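Bottromycin amidohydrolase (Streptomyces purpureus, PDB 6I5S) probably hydrolyses an amide bond in a thiazoline-bearing bottromycin precursor, using two zinc ions, as the gatekeeper step of bottromycin biosynthesis. Local coordinates at residues L59-G64 with G421-G426; S289-Q294 with A445-S450; L343-D348 with K362-L367. All blocks are in the same frame, centred on the assembly; numbering follows the deposited sequence.

Interaction 1 of 3, residues L59-G64 with G421-G426; sequences LEVADG and GVLVDG
Val61 overlaps the isobutyl end of Leu423, the two side chains reaching toward each other tip to tip, with Val61 CG2 4.0 Å from Leu423 CD2. This methyl pair is the one apolar side-chain contact of a small, buried interface. Leu423 extends from its strand, its CG opposite the backbone N (chi1 -168°), and the branch at CG then turns CD2 to the valine. The other branch of Val61 looks along the segment instead, and its CG1 comes to 4.3 Å from Gly426 CA.

Beyond the methyl pair the meeting is one of backbones. Asp63-Gly64 and Asp425-Gly426 each form the two-residue corner of a beta hairpin, both with positive phi at both positions, as in a type I' turn. The two corners are pressed together at their glycines: Gly64 CA lies 3.7 Å from Gly426 CA and also 3.7 Å from Asp425 O. No hydrogen bond passes directly between the segments, so main chain and methyl groups meet here by packing alone. The polar link is made through a third party. Arg133 forms salt bridges with Asp63 OD1 through NH1 and with Asp425 OD1 through NH2, and thus clasps the two turns from one guanidinium group. Asp425 O is taken up in turn by Arg36 NH1, and Gly426 O by His38 NE2.

The contact joins two different sheets, as expected of the small beta domain that flanks the barrel in amidohydrolases. Strand 57-62 is the middle strand of an antiparallel three-stranded sheet, between 38-41 and 65-71, while strand 421-424 lies between 402-405 and 427-430. Leu423 also packs on Leu402 and Phe404 of strand 402-405 and on His38 of strand 38-41.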
loop_
_atom_site.group_PDB
_atom_site.type_symbol
_atom_site.label_atom_id
_atom_site.label_comp_id
_atom_site.label_asym_id
_atom_site.label_seq_id
_atom_site.Cartn_x
_atom_site.Cartn_y
_atom_site.Cartn_z
ATOM N N LEU A 59 -12.957 -20.187 14.580
ATOM C CA LEU A 59 -12.135 -19.051 14.958
ATOM C C LEU A 59 -12.849 -18.229 16.028
ATOM O O LEU A 59 -13.955 -17.737 15.792
ATOM C CB LEU A 59 -11.879 -18.195 13.716
ATOM C CG LEU A 59 -11.286 -16.812 13.989
ATOM C CD1 LEU A 59 -9.904 -16.936 14.656
ATOM C CD2 LEU A 59 -11.190 -16.015 12.710
ATOM N N GLU A 60 -12.205 -18.055 17.178
ATOM C CA GLU A 60 -12.733 -17.232 18.258
ATOM C C GLU A 60 -12.012 -15.893 18.284
ATOM O O GLU A 60 -10.773 -15.842 18.380
ATOM C CB GLU A 60 -12.577 -17.935 19.599
ATOM C CG GLU A 60 -13.095 -17.091 20.733
ATOM C CD GLU A 60 -12.876 -17.701 22.083
ATOM O OE1 GLU A 60 -12.483 -18.885 22.162
ATOM O OE2 GLU A 60 -13.105 -16.966 23.065
ATOM N N VAL A 61 -12.783 -14.813 18.152
ATOM C CA VAL A 61 -12.288 -13.438 18.279
ATOM C C VAL A 61 -12.884 -12.850 19.550
ATOM O O VAL A 61 -14.099 -12.920 19.761
ATOM C CB VAL A 61 -12.675 -12.600 17.051
ATOM C CG1 VAL A 61 -12.244 -11.165 17.216
ATOM C CG2 VAL A 61 -12.034 -13.176 15.783
ATOM N N ALA A 62 -12.033 -12.272 20.386
ATOM C CA ALA A 62 -12.442 -11.716 21.669
ATOM C C ALA A 62 -11.918 -10.291 21.744
ATOM O O ALA A 62 -10.707 -10.076 21.785
ATOM C CB ALA A 62 -11.903 -12.561 22.812
ATOM N N ASP A 63 -12.835 -9.315 21.770
ATOM C CA ASP A 63 -12.462 -7.900 21.879
ATOM C C ASP A 63 -11.403 -7.534 20.852
ATOM O O ASP A 63 -10.428 -6.845 21.150
ATOM C CB ASP A 63 -11.952 -7.553 23.288
ATOM C CG ASP A 63 -11.962 -6.058 23.553
ATOM O OD1 ASP A 63 -12.799 -5.359 22.942
ATOM O OD2 ASP A 63 -11.150 -5.584 24.361
ATOM N N GLY A 64 -11.602 -8.002 19.613
ATOM C CA GLY A 64 -10.740 -7.640 18.523
ATOM C C GLY A 64 -9.384 -8.325 18.498
ATOM O O GLY A 64 -8.476 -7.847 17.828
ATOM N N GLY A 421 -16.048 -10.730 3.319
ATOM C CA GLY A 421 -16.017 -10.076 4.612
ATOM C C GLY A 421 -14.642 -9.558 4.905
ATOM O O GLY A 421 -13.632 -10.137 4.459
ATOM N N VAL A 422 -14.579 -8.488 5.686
ATOM C CA VAL A 422 -13.289 -7.962 6.147
ATOM C C VAL A 422 -13.440 -7.706 7.638
ATOM O O VAL A 422 -14.335 -6.970 8.047
ATOM C CB VAL A 422 -12.862 -6.673 5.422
ATOM C CG1 VAL A 422 -11.551 -6.115 6.016
ATOM C CG2 VAL A 422 -12.678 -6.905 3.955
ATOM N N LEU A 423 -12.608 -8.360 8.431
ATOM C CA LEU A 423 -12.531 -8.142 9.876
ATOM C C LEU A 423 -11.446 -7.127 10.178
ATOM O O LEU A 423 -10.273 -7.354 9.847
ATOM C CB LEU A 423 -12.204 -9.453 10.569
ATOM C CG LEU A 423 -12.331 -9.555 12.077
ATOM C CD1 LEU A 423 -13.762 -9.340 12.539
ATOM C CD2 LEU A 423 -11.866 -10.930 12.488
ATOM N N VAL A 424 -11.819 -6.018 10.830
ATOM C CA VAL A 424 -10.910 -4.902 11.062
ATOM C C VAL A 424 -10.910 -4.651 12.549
ATOM O O VAL A 424 -11.914 -4.143 13.076
ATOM C CB VAL A 424 -11.329 -3.624 10.330
ATOM C CG1 VAL A 424 -10.247 -2.556 10.491
ATOM C CG2 VAL A 424 -11.688 -3.862 8.931
ATOM N N ASP A 425 -9.808 -4.983 13.220
ATOM C CA ASP A 425 -9.717 -4.825 14.700
ATOM C C ASP A 425 -10.984 -5.393 15.336
ATOM O O ASP A 425 -11.567 -4.801 16.260
ATOM C CB ASP A 425 -9.503 -3.351 15.090
ATOM C CG ASP A 425 -9.095 -3.161 16.535
ATOM O OD1 ASP A 425 -8.640 -4.135 17.189
ATOM O OD2 ASP A 425 -9.204 -2.002 17.041
ATOM N N GLY A 426 -11.429 -6.546 14.833
ATOM C CA GLY A 426 -12.613 -7.238 15.394
ATOM C C GLY A 426 -13.978 -6.863 14.859
ATOM O O GLY A 426 -14.959 -7.582 15.144
#

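Interaction 2 of 3, residues S289-Q294 with A445-S450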
loop_
_atom_site.group_PDB
_atom_site.type_symbol
_atom_site.label_atom_id
_atom_site.label_comp_id
_atom_site.label_asym_id
_atom_site.label_seq_id
_atom_site.Cartn_x
_atom_site.Cartn_y
_atom_site.Cartn_z
ATOM N N SER A 289 -10.260 7.012 -17.503
ATOM C CA SER A 289 -11.593 7.195 -18.046
ATOM C C SER A 289 -12.246 8.357 -17.326
ATOM O O SER A 289 -11.811 8.773 -16.249
ATOM C CB SER A 289 -12.434 5.925 -17.880
ATOM O OG SER A 289 -12.586 5.599 -16.490
ATOM N N ARG A 290 -13.324 8.852 -17.929
ATOM C CA ARG A 290 -14.153 9.856 -17.269
ATOM C C ARG A 290 -14.719 9.323 -15.965
ATOM O O ARG A 290 -14.878 10.075 -15.002
ATOM C CB ARG A 290 -15.291 10.294 -18.195
ATOM C CG ARG A 290 -16.299 11.263 -17.578
ATOM C CD ARG A 290 -17.466 11.587 -18.538
ATOM N NE ARG A 290 -17.000 12.149 -19.811
ATOM C CZ ARG A 290 -17.000 11.515 -20.985
ATOM N NH1 ARG A 290 -17.462 10.273 -21.094
ATOM N NH2 ARG A 290 -16.540 12.136 -22.069
ATOM N N ALA A 291 -15.037 8.030 -15.907
ATOM C CA ALA A 291 -15.630 7.506 -14.680
ATOM C C ALA A 291 -14.620 7.529 -13.542
ATOM O O ALA A 291 -14.955 7.927 -12.425
ATOM C CB ALA A 291 -16.164 6.087 -14.919
ATOM N N VAL A 292 -13.350 7.164 -13.818
ATOM C CA VAL A 292 -12.356 7.183 -12.752
ATOM C C VAL A 292 -12.046 8.612 -12.336
ATOM O O VAL A 292 -11.864 8.895 -11.152
ATOM C CB VAL A 292 -11.085 6.425 -13.161
ATOM C CG1 VAL A 292 -10.073 6.522 -12.021
ATOM C CG2 VAL A 292 -11.386 5.015 -13.406
ATOM N N LEU A 293 -11.995 9.545 -13.288
ATOM C CA LEU A 293 -11.814 10.943 -12.908
ATOM C C LEU A 293 -12.950 11.448 -12.032
ATOM O O LEU A 293 -12.722 12.255 -11.126
ATOM C CB LEU A 293 -11.693 11.814 -14.149
ATOM C CG LEU A 293 -10.411 11.752 -14.921
ATOM C CD1 LEU A 293 -10.612 12.412 -16.309
ATOM C CD2 LEU A 293 -9.318 12.448 -14.134
ATOM N N GLN A 294 -14.192 11.041 -12.318
ATOM C CA GLN A 294 -15.299 11.438 -11.464
ATOM C C GLN A 294 -15.103 10.900 -10.052
ATOM O O GLN A 294 -15.510 11.543 -9.068
ATOM C CB GLN A 294 -16.620 10.929 -12.069
ATOM C CG GLN A 294 -17.855 11.391 -11.339
ATOM C CD GLN A 294 -18.009 12.895 -11.363
ATOM O OE1 GLN A 294 -18.246 13.492 -12.408
ATOM N NE2 GLN A 294 -17.860 13.514 -10.211
ATOM N N ALA A 445 -18.204 11.097 -4.219
ATOM C CA ALA A 445 -17.376 11.719 -5.232
ATOM C C ALA A 445 -18.159 12.082 -6.482
ATOM O O ALA A 445 -17.602 12.688 -7.396
ATOM C CB ALA A 445 -16.233 10.789 -5.588
ATOM N N GLY A 446 -19.432 11.720 -6.563
ATOM C CA GLY A 446 -20.254 12.103 -7.696
ATOM C C GLY A 446 -20.417 11.056 -8.763
ATOM O O GLY A 446 -20.960 11.360 -9.825
ATOM N N LEU A 447 -19.932 9.849 -8.545
ATOM C CA LEU A 447 -20.072 8.788 -9.527
ATOM C C LEU A 447 -21.218 7.884 -9.109
ATOM O O LEU A 447 -21.300 7.486 -7.948
ATOM C CB LEU A 447 -18.782 7.983 -9.644
ATOM C CG LEU A 447 -18.842 6.917 -10.742
ATOM C CD1 LEU A 447 -18.918 7.545 -12.083
ATOM C CD2 LEU A 447 -17.597 6.033 -10.623
ATOM N N ASP A 448 -22.095 7.571 -10.058
ATOM C CA ASP A 448 -23.155 6.614 -9.860
ATOM C C ASP A 448 -22.556 5.280 -9.434
ATOM O O ASP A 448 -21.783 4.689 -10.202
ATOM C CB ASP A 448 -23.935 6.466 -11.166
ATOM C CG ASP A 448 -25.158 5.616 -11.025
ATOM O OD1 ASP A 448 -25.263 4.838 -10.054
ATOM O OD2 ASP A 448 -26.006 5.716 -11.928
ATOM N N PRO A 449 -22.895 4.758 -8.253
ATOM C CA PRO A 449 -22.315 3.472 -7.826
ATOM C C PRO A 449 -22.520 2.346 -8.811
ATOM O O PRO A 449 -21.713 1.415 -8.831
ATOM C CB PRO A 449 -23.045 3.182 -6.502
ATOM C CG PRO A 449 -23.598 4.462 -6.091
ATOM C CD PRO A 449 -23.896 5.252 -7.302
ATOM N N SER A 450 -23.591 2.362 -9.611
ATOM C CA SER A 450 -23.764 1.273 -10.555
ATOM C C SER A 450 -22.707 1.277 -11.656
ATOM O O SER A 450 -22.594 0.290 -12.390
ATOM C CB SER A 450 -25.175 1.353 -11.148
ATOM O OG SER A 450 -25.378 2.623 -11.730
#
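A first torsion of -174° swings Gln294 CG away from the backbone N, and a bend at the next bond (chi2 62°) folds the side chain along the Schellman motif that closes helix 431-444, laying its methylenes against Gly446 and Leu447 and its amide against Ala445. Gly446 is the positive-phi residue of that motif, and Gln294 CG sits 3.5 Å from its carbonyl oxygen, Gly446 O. The amide nitrogen Gln294 NE2 donates to Ala445 O at 2.9 Å. This bond is fairly straight at the hydrogen (155°) and well oriented at both ends: the donor lies in the carbonyl plane, on a lone pair, and the acceptor lies close to the plane of the glutamine amide. A backbone carbonyl at the helix end is thereby matched with a side-chain donor.

The same Ala445 O is also brought within 2.9 Å of Gln294 O. Two acceptors cannot bond, and the glutamine N-H probably offsets their mutual repulsion.

Leu447 fills the other half of the contact. Its CB rests 3.9 Å from Gln294 CG, and its CD2 methyl lies against Ala291 O at 3.7 Å, while CD1 lies 4.2 Å from Ala291 CB. Together these join the short helix 290-295 to the C-terminal tail at the protein surface.

Each segment also carries its own cap or turn. Ser289, at the N-cap, accepts from Val292 N through OG. In the Asx turn that follows Leu447, Ser450 OG and Ser450 N both reach Asp448 OD1 from the same face of its carboxylate, the hydroxyl at 2.8 Å from OD1.

Interaction 3 of 3, residues L343-D348 with K362-L367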
loop_
_atom_site.group_PDB
_atom_site.type_symbol
_atom_site.label_atom_id
_atom_site.label_comp_id
_atom_site.label_asym_id
_atom_site.label_seq_id
_atom_site.Cartn_x
_atom_site.Cartn_y
_atom_site.Cartn_z
ATOM N N LEU A 343 9.637 -9.066 -1.410
ATOM C CA LEU A 343 8.792 -8.113 -2.113
ATOM C C LEU A 343 7.614 -7.654 -1.248
ATOM O O LEU A 343 7.160 -8.358 -0.351
ATOM C CB LEU A 343 8.252 -8.712 -3.389
ATOM C CG LEU A 343 9.264 -8.885 -4.507
ATOM C CD1 LEU A 343 8.546 -9.632 -5.686
ATOM C CD2 LEU A 343 9.799 -7.610 -4.984
ATOM N N LEU A 344 7.144 -6.450 -1.549
ATOM C CA LEU A 344 5.989 -5.823 -0.895
ATOM C C LEU A 344 5.044 -5.336 -1.978
ATOM O O LEU A 344 5.438 -5.068 -3.127
ATOM C CB LEU A 344 6.433 -4.616 -0.000
ATOM C CG LEU A 344 7.464 -4.943 1.071
ATOM C CD1 LEU A 344 8.037 -3.631 1.661
ATOM C CD2 LEU A 344 6.761 -5.753 2.182
ATOM N N VAL A 345 3.781 -5.194 -1.605
ATOM C CA VAL A 345 2.732 -4.756 -2.515
ATOM C C VAL A 345 2.358 -3.337 -2.140
ATOM O O VAL A 345 1.651 -3.128 -1.139
ATOM C CB VAL A 345 1.510 -5.670 -2.455
ATOM C CG1 VAL A 345 0.536 -5.220 -3.447
ATOM C CG2 VAL A 345 1.868 -7.123 -2.647
ATOM N N GLY A 346 2.844 -2.358 -2.903
ATOM C CA GLY A 346 2.502 -0.974 -2.661
ATOM C C GLY A 346 2.084 -0.330 -3.967
ATOM O O GLY A 346 2.428 -0.808 -5.048
ATOM N N THR A 347 1.350 0.787 -3.859
ATOM C CA THR A 347 0.649 1.325 -5.018
ATOM C C THR A 347 1.001 2.748 -5.411
ATOM O O THR A 347 0.759 3.117 -6.569
ATOM C CB THR A 347 -0.865 1.297 -4.789
ATOM O OG1 THR A 347 -1.229 2.134 -3.680
ATOM C CG2 THR A 347 -1.322 -0.128 -4.558
ATOM N N ASP A 348 1.501 3.568 -4.486
ATOM C CA ASP A 348 1.561 5.017 -4.701
ATOM C C ASP A 348 0.178 5.572 -5.015
ATOM O O ASP A 348 0.032 6.537 -5.771
ATOM C CB ASP A 348 2.583 5.375 -5.805
ATOM C CG ASP A 348 3.573 6.455 -5.397
ATOM O OD1 ASP A 348 3.454 7.073 -4.340
ATOM O OD2 ASP A 348 4.508 6.670 -6.178
ATOM N N LYS A 362 -4.528 -4.275 -8.464
ATOM C CA LYS A 362 -3.770 -4.091 -9.708
ATOM C C LYS A 362 -2.296 -4.399 -9.522
ATOM O O LYS A 362 -1.647 -4.942 -10.441
ATOM C CB LYS A 362 -3.929 -2.685 -10.247
ATOM C CG LYS A 362 -5.309 -2.346 -10.775
ATOM C CD LYS A 362 -5.215 -1.125 -11.648
ATOM C CE LYS A 362 -6.548 -0.694 -12.146
ATOM N NZ LYS A 362 -6.431 0.355 -13.213
ATOM N N GLU A 363 -1.748 -4.091 -8.342
ATOM C CA GLU A 363 -0.341 -4.376 -8.111
ATOM C C GLU A 363 -0.129 -5.869 -7.913
ATOM O O GLU A 363 0.849 -6.415 -8.421
ATOM C CB GLU A 363 0.171 -3.602 -6.901
ATOM C CG GLU A 363 1.692 -3.835 -6.598
ATOM C CD GLU A 363 2.597 -3.326 -7.638
ATOM O OE1 GLU A 363 2.077 -2.759 -8.628
ATOM O OE2 GLU A 363 3.879 -3.508 -7.497
ATOM N N ILE A 364 -1.064 -6.563 -7.236
ATOM C CA ILE A 364 -1.012 -8.032 -7.233
ATOM C C ILE A 364 -1.034 -8.564 -8.661
ATOM O O ILE A 364 -0.269 -9.472 -9.012
ATOM C CB ILE A 364 -2.161 -8.624 -6.399
ATOM C CG1 ILE A 364 -1.839 -8.362 -4.897
ATOM C CG2 ILE A 364 -2.342 -10.128 -6.658
ATOM C CD1 ILE A 364 -2.983 -8.685 -3.996
ATOM N N ALA A 365 -1.870 -7.979 -9.511
ATOM C CA ALA A 365 -1.929 -8.437 -10.908
ATOM C C ALA A 365 -0.605 -8.184 -11.647
ATOM O O ALA A 365 -0.143 -9.035 -12.402
ATOM C CB ALA A 365 -3.097 -7.746 -11.618
ATOM N N GLU A 366 0.019 -7.020 -11.447
ATOM C CA GLU A 366 1.335 -6.773 -12.037
ATOM C C GLU A 366 2.357 -7.817 -11.603
ATOM O O GLU A 366 3.136 -8.316 -12.434
ATOM C CB GLU A 366 1.882 -5.391 -11.662
ATOM C CG GLU A 366 1.146 -4.180 -12.249
ATOM C CD GLU A 366 1.498 -3.843 -13.665
ATOM O OE1 GLU A 366 2.546 -4.313 -14.154
ATOM O OE2 GLU A 366 0.726 -3.078 -14.311
ATOM N N LEU A 367 2.389 -8.139 -10.307
ATOM C CA LEU A 367 3.381 -9.074 -9.797
ATOM C C LEU A 367 3.116 -10.497 -10.290
ATOM O O LEU A 367 4.050 -11.223 -10.641
ATOM C CB LEU A 367 3.380 -9.019 -8.263
ATOM C CG LEU A 367 3.938 -7.713 -7.683
ATOM C CD1 LEU A 367 3.554 -7.587 -6.231
ATOM C CD2 LEU A 367 5.469 -7.736 -7.829
HETATM O O HOH W 1 4.795 -3.138 -4.942
#
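Val345 runs alongside Glu363 of helix 358-369, the two side chains sliding past each other in opposite directions, so that Val345 CG1 rests 3.6 Å from Glu363 CG. Both branches of the valine touch the helix: CG1 also meets Ile364 CG1, and CG2 meets Leu367 CD1 at 4.0 Å. Leu343 adds its CD1 against Leu367 CD2, 4.2 Å away.

Glu363 is bent at its second torsion (chi2 66°), which folds the chain back and sets CG 3.5 Å from Gly346 O. The carboxylate then turns to a water that lies 2.7 Å from Glu363 OE2. That water accepts from Gly346 N at 2.9 Å and is hydrogen-bonded to Leu344 O, joining helix and loop where no direct hydrogen bond does so. In the next shell Val274 N and Leu273 N, at the start of helix 273-280, bind Glu363 OE1 and OE2 respectively, which should fix the rotation of the carboxylate.

Further along the loop, Thr347 OG1 is hydrogen-bonded to Asp92 OD1, and Asp348 OD1 is a zinc ligand beside His94 and His96, with OD2 salt-bridged to Arg279. The carboxylated lysine Xaa183 binds both zinc ions, with His210 and His229 on the second. A metal-binding aspartate in the loop after the eighth barrel strand, whose preceding residues pack on the following helix, is characteristic of the binuclear amidohydrolase barrel.

Along the chain the segments of interactions 1 and 2 alternate, while interaction 3 is nested inside the loops that both close. Interaction 3 is the most central, its centre about 8 Å from that of the chain, whereas the other two each lie about 22 Å out. Nearest atoms of interactions 2 and 3 are about 7 Å apart, those of 1 and 3 about 13 Å and those of 1 and 2 about 18 Å. Strand 427-430 and helix 431-444 link the second segment of interaction 1 to that of interaction 2. The C-terminal part thus closes on the N-terminal sheet and then on helix 290-295, both outside the zinc-bearing centre, where interaction 3 lies.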